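Local coordinates for protein ribokinase (Cryptococcus neoformans var. grubii serotype A, PDB 6CW5) that probably phosphorylates D-ribose at O-5 with ATP and a divalent cation, most likely magnesium, to give D-ribose 5-phosphate, at residues Q144-L149 with P172-L176; C282-Y286 with V321-N325. One frame throughout, in Å; residues are numbered along the deposited sequence.

Interaction 1. Residues Q144-L149 with P172-L176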
ATOM      1  N   GLN A 144       8.699  -3.927  -9.156  1.00 19.19           N
ATOM      2  CA  GLN A 144       9.143  -5.287  -8.849  1.00 18.64           C
ATOM      3  C   GLN A 144       8.456  -5.677  -7.565  1.00 17.37           C
ATOM      4  O   GLN A 144       7.315  -5.270  -7.353  1.00 19.04           O
ATOM      5  CB  GLN A 144      10.666  -5.371  -8.711  1.00 16.90           C
ATOM      6  CG  GLN A 144      11.406  -4.653  -9.876  1.00 17.30           C
ATOM      7  CD  GLN A 144      11.619  -3.178  -9.578  1.00 21.87           C
ATOM      8  OE1 GLN A 144      11.643  -2.769  -8.406  1.00 20.23           O
ATOM      9  NE2 GLN A 144      11.768  -2.361 -10.637  1.00 23.01           N
ATOM     10  N   ASN A 145       9.134  -6.418  -6.676  1.00 17.25           N
ATOM     11  CA  ASN A 145       8.424  -6.797  -5.459  1.00 16.79           C
ATOM     12  C   ASN A 145       9.322  -6.704  -4.232  1.00 16.17           C
ATOM     13  O   ASN A 145       9.162  -7.490  -3.298  1.00 17.54           O
ATOM     14  CB  ASN A 145       7.834  -8.221  -5.559  1.00 15.13           C
ATOM     15  CG  ASN A 145       6.813  -8.523  -4.445  1.00 18.88           C
ATOM     16  OD1 ASN A 145       6.010  -7.656  -4.078  1.00 16.89           O
ATOM     17  ND2 ASN A 145       6.845  -9.757  -3.899  1.00 16.88           N
ATOM     18  N   GLU A 146      10.246  -5.750  -4.201  1.00 14.08           N
ATOM     19  CA  GLU A 146      11.121  -5.595  -3.038  1.00 14.94           C
ATOM     20  C   GLU A 146      10.714  -4.432  -2.147  1.00 19.08           C
ATOM     21  O   GLU A 146      11.505  -4.032  -1.280  1.00 17.46           O
ATOM     22  CB  GLU A 146      12.584  -5.414  -3.472  1.00 17.54           C
ATOM     23  CG  GLU A 146      13.177  -6.689  -4.080  1.00 18.62           C
ATOM     24  CD  GLU A 146      14.667  -6.610  -4.411  1.00 19.55           C
ATOM     25  OE1 GLU A 146      15.219  -5.495  -4.597  1.00 23.39           O
ATOM     26  OE2 GLU A 146      15.277  -7.704  -4.535  1.00 21.35           O
ATOM     27  N   VAL A 147       9.533  -3.854  -2.371  1.00 17.35           N
ATOM     28  CA  VAL A 147       8.941  -2.832  -1.512  1.00 17.02           C
ATOM     29  C   VAL A 147       7.570  -3.347  -1.095  1.00 18.77           C
ATOM     30  O   VAL A 147       7.163  -4.421  -1.586  1.00 18.57           O
ATOM     31  CB  VAL A 147       8.882  -1.468  -2.233  1.00 16.78           C
ATOM     32  CG1 VAL A 147      10.286  -1.121  -2.727  1.00 19.75           C
ATOM     33  CG2 VAL A 147       7.871  -1.498  -3.417  1.00 16.99           C
ATOM     34  N   PRO A 148       6.825  -2.655  -0.204  1.00 17.29           N
ATOM     35  CA  PRO A 148       5.565  -3.232   0.281  1.00 14.30           C
ATOM     36  C   PRO A 148       4.630  -3.441  -0.885  1.00 18.61           C
ATOM     37  O   PRO A 148       4.488  -2.561  -1.737  1.00 16.22           O
ATOM     38  CB  PRO A 148       5.004  -2.160   1.234  1.00 18.05           C
ATOM     39  CG  PRO A 148       6.255  -1.452   1.739  1.00 18.23           C
ATOM     40  CD  PRO A 148       7.161  -1.408   0.527  1.00 14.88           C
ATOM     41  N   LEU A 149       3.981  -4.611  -0.916  1.00 16.66           N
ATOM     42  CA  LEU A 149       3.161  -4.921  -2.090  1.00 15.92           C
ATOM     43  C   LEU A 149       2.043  -3.903  -2.263  1.00 14.25           C
ATOM     44  O   LEU A 149       1.675  -3.564  -3.391  1.00 16.18           O
ATOM     45  CB  LEU A 149       2.576  -6.326  -1.982  1.00 15.91           C
ATOM     46  CG  LEU A 149       1.669  -6.781  -3.155  1.00 15.83           C
ATOM     47  CD1 LEU A 149       2.421  -6.716  -4.488  1.00 18.07           C
ATOM     48  CD2 LEU A 149       1.123  -8.227  -2.865  1.00 16.11           C
ATOM     49  N   PRO A 172       8.080  -9.913 -11.037  1.00 20.91           N
ATOM     50  CA  PRO A 172       7.666 -10.352  -9.674  1.00 17.80           C
ATOM     51  C   PRO A 172       8.796 -10.989  -8.879  1.00 19.55           C
ATOM     52  O   PRO A 172       8.882 -12.214  -8.699  1.00 19.09           O
ATOM     53  CB  PRO A 172       6.549 -11.353  -9.961  1.00 19.00           C
ATOM     54  CG  PRO A 172       6.944 -11.951 -11.366  1.00 20.82           C
ATOM     55  CD  PRO A 172       7.574 -10.797 -12.116  1.00 20.04           C
ATOM     56  N   SER A 173       9.694 -10.134  -8.388  1.00 16.00           N
ATOM     57  CA  SER A 173      10.897 -10.594  -7.685  1.00 16.47           C
ATOM     58  C   SER A 173      11.068  -9.786  -6.406  1.00 15.67           C
ATOM     59  O   SER A 173      11.196  -8.552  -6.474  1.00 17.93           O
ATOM     60  CB  SER A 173      12.141 -10.448  -8.562  1.00 19.83           C
ATOM     61  OG  SER A 173      13.298 -10.812  -7.806  1.00 24.80           O
ATOM     62  N   PRO A 174      11.139 -10.423  -5.237  1.00 18.09           N
ATOM     63  CA  PRO A 174      10.968 -11.878  -5.023  1.00 17.32           C
ATOM     64  C   PRO A 174       9.547 -12.313  -5.327  1.00 21.03           C
ATOM     65  O   PRO A 174       8.692 -11.458  -5.400  1.00 17.58           O
ATOM     66  CB  PRO A 174      11.267 -12.048  -3.536  1.00 22.03           C
ATOM     67  CG  PRO A 174      10.986 -10.650  -2.929  1.00 24.72           C
ATOM     68  CD  PRO A 174      11.456  -9.702  -3.990  1.00 20.00           C
ATOM     69  N   MET A 175       9.299 -13.615  -5.497  1.00 19.29           N
ATOM     70  CA  MET A 175       7.980 -14.065  -5.927  1.00 19.27           C
ATOM     71  C   MET A 175       6.911 -13.758  -4.875  1.00 18.82           C
ATOM     72  O   MET A 175       7.156 -13.835  -3.659  1.00 18.46           O
ATOM     73  CB  MET A 175       8.029 -15.577  -6.237  1.00 19.56           C
ATOM     74  CG  MET A 175       6.719 -16.172  -6.798  1.00 19.94           C
ATOM     75  SD  MET A 175       5.985 -15.277  -8.139  1.00 21.00           S
ATOM     76  CE  MET A 175       7.322 -15.324  -9.363  1.00 18.74           C
ATOM     77  N   LEU A 176       5.729 -13.379  -5.361  1.00 16.30           N
ATOM     78  CA  LEU A 176       4.540 -13.131  -4.557  1.00 14.71           C
ATOM     79  C   LEU A 176       3.962 -14.463  -4.093  1.00 17.63           C
ATOM     80  O   LEU A 176       4.237 -15.512  -4.686  1.00 17.02           O
ATOM     81  CB  LEU A 176       3.485 -12.357  -5.385  1.00 15.95           C
ATOM     82  CG  LEU A 176       3.790 -10.860  -5.639  1.00 17.96           C
ATOM     83  CD1 LEU A 176       5.004 -10.682  -6.549  1.00 19.60           C
ATOM     84  CD2 LEU A 176       2.569 -10.182  -6.291  1.00 16.74           C
TER
HETATM   85  O   HOH W   1      14.646 -10.222  -5.590  1.00 20.96           O
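The flat carboxamide of Asn145 meets Leu176 over one face and Pro174 at its nitrogen edge. Leu176 CD1 sits 3.5 Å from Asn145 CG, almost straight above the amide plane. In that plane, Asn145 ND2 donates to Pro174 O at 2.9 Å, with a nearly straight N-H...O angle of 161°. With CG anti to the backbone N (chi1 -167°), the amide reaches across to the second loop. The backbone adds a more bent bond, Asn145 N to Ser173 O at 3.0 Å. Both loops leave the C-terminal ends of adjacent parallel strands, 140-143 and 167-170, in the central sheet of the ribokinase fold, where PfkB kinases keep their substrate site. The peptide before Pro174 is cis, and the proline's CD packs 3.5 Å from Glu146 CG, the two side chains crossing at about a right angle. Glu146, predicted to bind substrate, runs extended beyond CG. Its OE1 is held by Ser20 OG and Lys51 N. Glu146 OE2 bonds a glycerol, probably from the crystallisation liquor, and accepts from a water at 2.8 Å that also bonds Ser173 OG. Further along, Leu149 CD1 touches Leu176 CD2 at 3.9 Å, and Leu149 N is bonded to Thr130 of the second subunit.

Interaction 2. Residues C282-Y286 with V321-N325; sequences CFAGY and VPTLN
The phenol of Tyr286 makes the polar link of this contact: OH donates to Pro322 O at 2.7 Å. The approach is not along a lone pair. The C=O...O angle is 116°, and the hydroxyl stands 61° out of the carbonyl plane. Tyr286 OH also lies over the Thr323-Leu324 peptide, 3.2 Å from Thr323 C. Pro322 O lies in the plane of the ring, at its edge, and so does Cys282 O, which also accepts the helical bond from Tyr286 N.

Apolar atoms line the same rim. On one edge Tyr286 CE2 is 4.1 Å from Val321 CG1, the two side chains sliding past each other in opposite directions; on the other, Leu324 CD1 approaches Tyr286 CE1 more loosely, at 4.4 Å. One helical turn earlier, Cys282 presents its sulfur to the same loop. With its sulfur anti to the backbone N (chi1 -175°), Cys282 brings SG to 4.0 Å from Pro322 CD. Cys282 SG also lies 4.3 Å from Val321 CG2. Val321 therefore divides its branches, CG1 serving the tyrosine and CG2 the cysteine, while its side chain also packs on Phe57 and Ala58 of helix 51-61. Helix 297-311 lies alongside, Ala307 touching Tyr286 and Cys311 touching Cys282.

The last modelled loop is thus laid against helix 279-292, whose first turn carries Asp281, the predicted proton acceptor. Cys311 and Ser320 are both predicted potassium ligands, consistent with a place beside the predicted potassium site, as in other ribokinases.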
ATOM      1  N   CYS A 282      19.352  -5.724 -15.674  1.00 31.36           N
ATOM      2  CA  CYS A 282      19.845  -5.053 -16.872  1.00 34.76           C
ATOM      3  C   CYS A 282      18.863  -5.219 -18.024  1.00 36.16           C
ATOM      4  O   CYS A 282      18.449  -4.241 -18.657  1.00 32.69           O
ATOM      5  CB  CYS A 282      21.214  -5.609 -17.250  1.00 40.49           C
ATOM      6  SG  CYS A 282      21.955  -4.745 -18.629  1.00 47.79           S
ATOM      7  N   PHE A 283      18.463  -6.459 -18.298  1.00 28.40           N
ATOM      8  CA  PHE A 283      17.518  -6.700 -19.380  1.00 29.43           C
ATOM      9  C   PHE A 283      16.255  -5.858 -19.216  1.00 28.43           C
ATOM     10  O   PHE A 283      15.807  -5.193 -20.159  1.00 28.52           O
ATOM     11  CB  PHE A 283      17.177  -8.191 -19.448  1.00 30.71           C
ATOM     12  CG  PHE A 283      16.234  -8.529 -20.557  1.00 35.01           C
ATOM     13  CD1 PHE A 283      16.719  -8.836 -21.813  1.00 38.51           C
ATOM     14  CD2 PHE A 283      14.864  -8.529 -20.350  1.00 34.50           C
ATOM     15  CE1 PHE A 283      15.844  -9.141 -22.850  1.00 40.58           C
ATOM     16  CE2 PHE A 283      13.997  -8.819 -21.377  1.00 37.86           C
ATOM     17  CZ  PHE A 283      14.492  -9.134 -22.627  1.00 36.64           C
ATOM     18  N   ALA A 284      15.680  -5.850 -18.010  1.00 29.24           N
ATOM     19  CA  ALA A 284      14.423  -5.139 -17.789  1.00 28.99           C
ATOM     20  C   ALA A 284      14.557  -3.647 -18.080  1.00 31.07           C
ATOM     21  O   ALA A 284      13.696  -3.047 -18.733  1.00 30.23           O
ATOM     22  CB  ALA A 284      13.955  -5.350 -16.349  1.00 25.60           C
ATOM     23  N   GLY A 285      15.613  -3.014 -17.566  1.00 34.08           N
ATOM     24  CA  GLY A 285      15.790  -1.595 -17.827  1.00 27.23           C
ATOM     25  C   GLY A 285      16.048  -1.286 -19.298  1.00 28.56           C
ATOM     26  O   GLY A 285      15.511  -0.320 -19.844  1.00 30.76           O
ATOM     27  N   TYR A 286      16.871  -2.103 -19.966  1.00 28.21           N
ATOM     28  CA  TYR A 286      17.063  -1.912 -21.401  1.00 26.53           C
ATOM     29  C   TYR A 286      15.775  -2.162 -22.178  1.00 33.73           C
ATOM     30  O   TYR A 286      15.523  -1.484 -23.183  1.00 29.55           O
ATOM     31  CB  TYR A 286      18.187  -2.817 -21.929  1.00 31.72           C
ATOM     32  CG  TYR A 286      19.497  -2.073 -22.050  1.00 35.82           C
ATOM     33  CD1 TYR A 286      19.902  -1.539 -23.274  1.00 34.43           C
ATOM     34  CD2 TYR A 286      20.303  -1.854 -20.928  1.00 33.90           C
ATOM     35  CE1 TYR A 286      21.092  -0.820 -23.387  1.00 36.29           C
ATOM     36  CE2 TYR A 286      21.502  -1.134 -21.031  1.00 41.45           C
ATOM     37  CZ  TYR A 286      21.883  -0.624 -22.266  1.00 42.52           C
ATOM     38  OH  TYR A 286      23.050   0.096 -22.395  1.00 48.30           O
ATOM     39  N   VAL A 321      26.238  -2.625 -15.905  1.00 63.76           N
ATOM     40  CA  VAL A 321      25.249  -2.213 -16.900  1.00 60.40           C
ATOM     41  C   VAL A 321      25.944  -1.371 -17.965  1.00 67.52           C
ATOM     42  O   VAL A 321      26.453  -0.281 -17.661  1.00 69.17           O
ATOM     43  CB  VAL A 321      24.089  -1.436 -16.262  1.00 54.50           C
ATOM     44  CG1 VAL A 321      23.221  -0.851 -17.352  1.00 50.22           C
ATOM     45  CG2 VAL A 321      23.278  -2.346 -15.355  1.00 52.22           C
ATOM     46  N   PRO A 322      25.985  -1.824 -19.214  1.00 69.12           N
ATOM     47  CA  PRO A 322      26.715  -1.079 -20.249  1.00 73.59           C
ATOM     48  C   PRO A 322      25.983   0.197 -20.651  1.00 75.70           C
ATOM     49  O   PRO A 322      24.799   0.394 -20.368  1.00 77.07           O
ATOM     50  CB  PRO A 322      26.789  -2.072 -21.413  1.00 70.57           C
ATOM     51  CG  PRO A 322      25.581  -2.952 -21.228  1.00 63.81           C
ATOM     52  CD  PRO A 322      25.375  -3.062 -19.735  1.00 63.90           C
ATOM     53  N   THR A 323      26.728   1.080 -21.315  1.00 69.71           N
ATOM     54  CA  THR A 323      26.150   2.234 -21.986  1.00 66.16           C
ATOM     55  C   THR A 323      25.614   1.826 -23.360  1.00 62.60           C
ATOM     56  O   THR A 323      25.874   0.727 -23.856  1.00 63.65           O
ATOM     57  CB  THR A 323      27.185   3.345 -22.130  1.00 71.83           C
ATOM     58  OG1 THR A 323      28.284   2.867 -22.914  1.00 76.55           O
ATOM     59  CG2 THR A 323      27.694   3.789 -20.758  1.00 71.15           C
ATOM     60  N   LEU A 324      24.854   2.726 -23.982  1.00 61.84           N
ATOM     61  CA  LEU A 324      24.204   2.418 -25.256  1.00 62.82           C
ATOM     62  C   LEU A 324      25.249   2.348 -26.372  1.00 71.98           C
ATOM     63  O   LEU A 324      25.888   3.352 -26.707  1.00 76.72           O
ATOM     64  CB  LEU A 324      23.132   3.460 -25.557  1.00 55.42           C
ATOM     65  CG  LEU A 324      22.306   3.239 -26.825  1.00 57.11           C
ATOM     66  CD1 LEU A 324      21.599   1.887 -26.786  1.00 51.46           C
ATOM     67  CD2 LEU A 324      21.311   4.374 -27.014  1.00 60.17           C
ATOM     68  N   ASN A 325      25.426   1.160 -26.950  1.00 74.02           N
ATOM     69  CA  ASN A 325      26.493   0.920 -27.926  1.00 76.98           C
ATOM     70  C   ASN A 325      26.020   0.073 -29.104  1.00 72.14           C
ATOM     71  O   ASN A 325      26.283  -1.128 -29.157  1.00 68.31           O
ATOM     72  CB  ASN A 325      27.687   0.240 -27.249  1.00 74.57           C
ATOM     73  CG  ASN A 325      28.360   1.127 -26.218  1.00 70.00           C
ATOM     74  OD1 ASN A 325      28.923   0.644 -25.231  1.00 62.93           O
ATOM     75  ND2 ASN A 325      28.304   2.436 -26.441  1.00 73.46           N
TER

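Interactions 1 and 2 lie on opposite sides of the chain's centre, 22 Å apart between centres and about 7 Å between nearest atoms, without touching. Interaction 1 joins two loops at the ends of central-sheet strands; interaction 2 fastens the last modelled loop to a helix. Both are partly buried, but 172-176 has no fully exposed residue, whereas 321-325 ends at the surface. Their chemistry also differs: the first is richer in polar links, including a water bridge near the predicted sugar site, and the second relies on one phenol bond amid apolar packing near the predicted potassium site. Helix 51-61 is common ground, meeting Gln144 and Ser173 through Lys51, and Val321 further along.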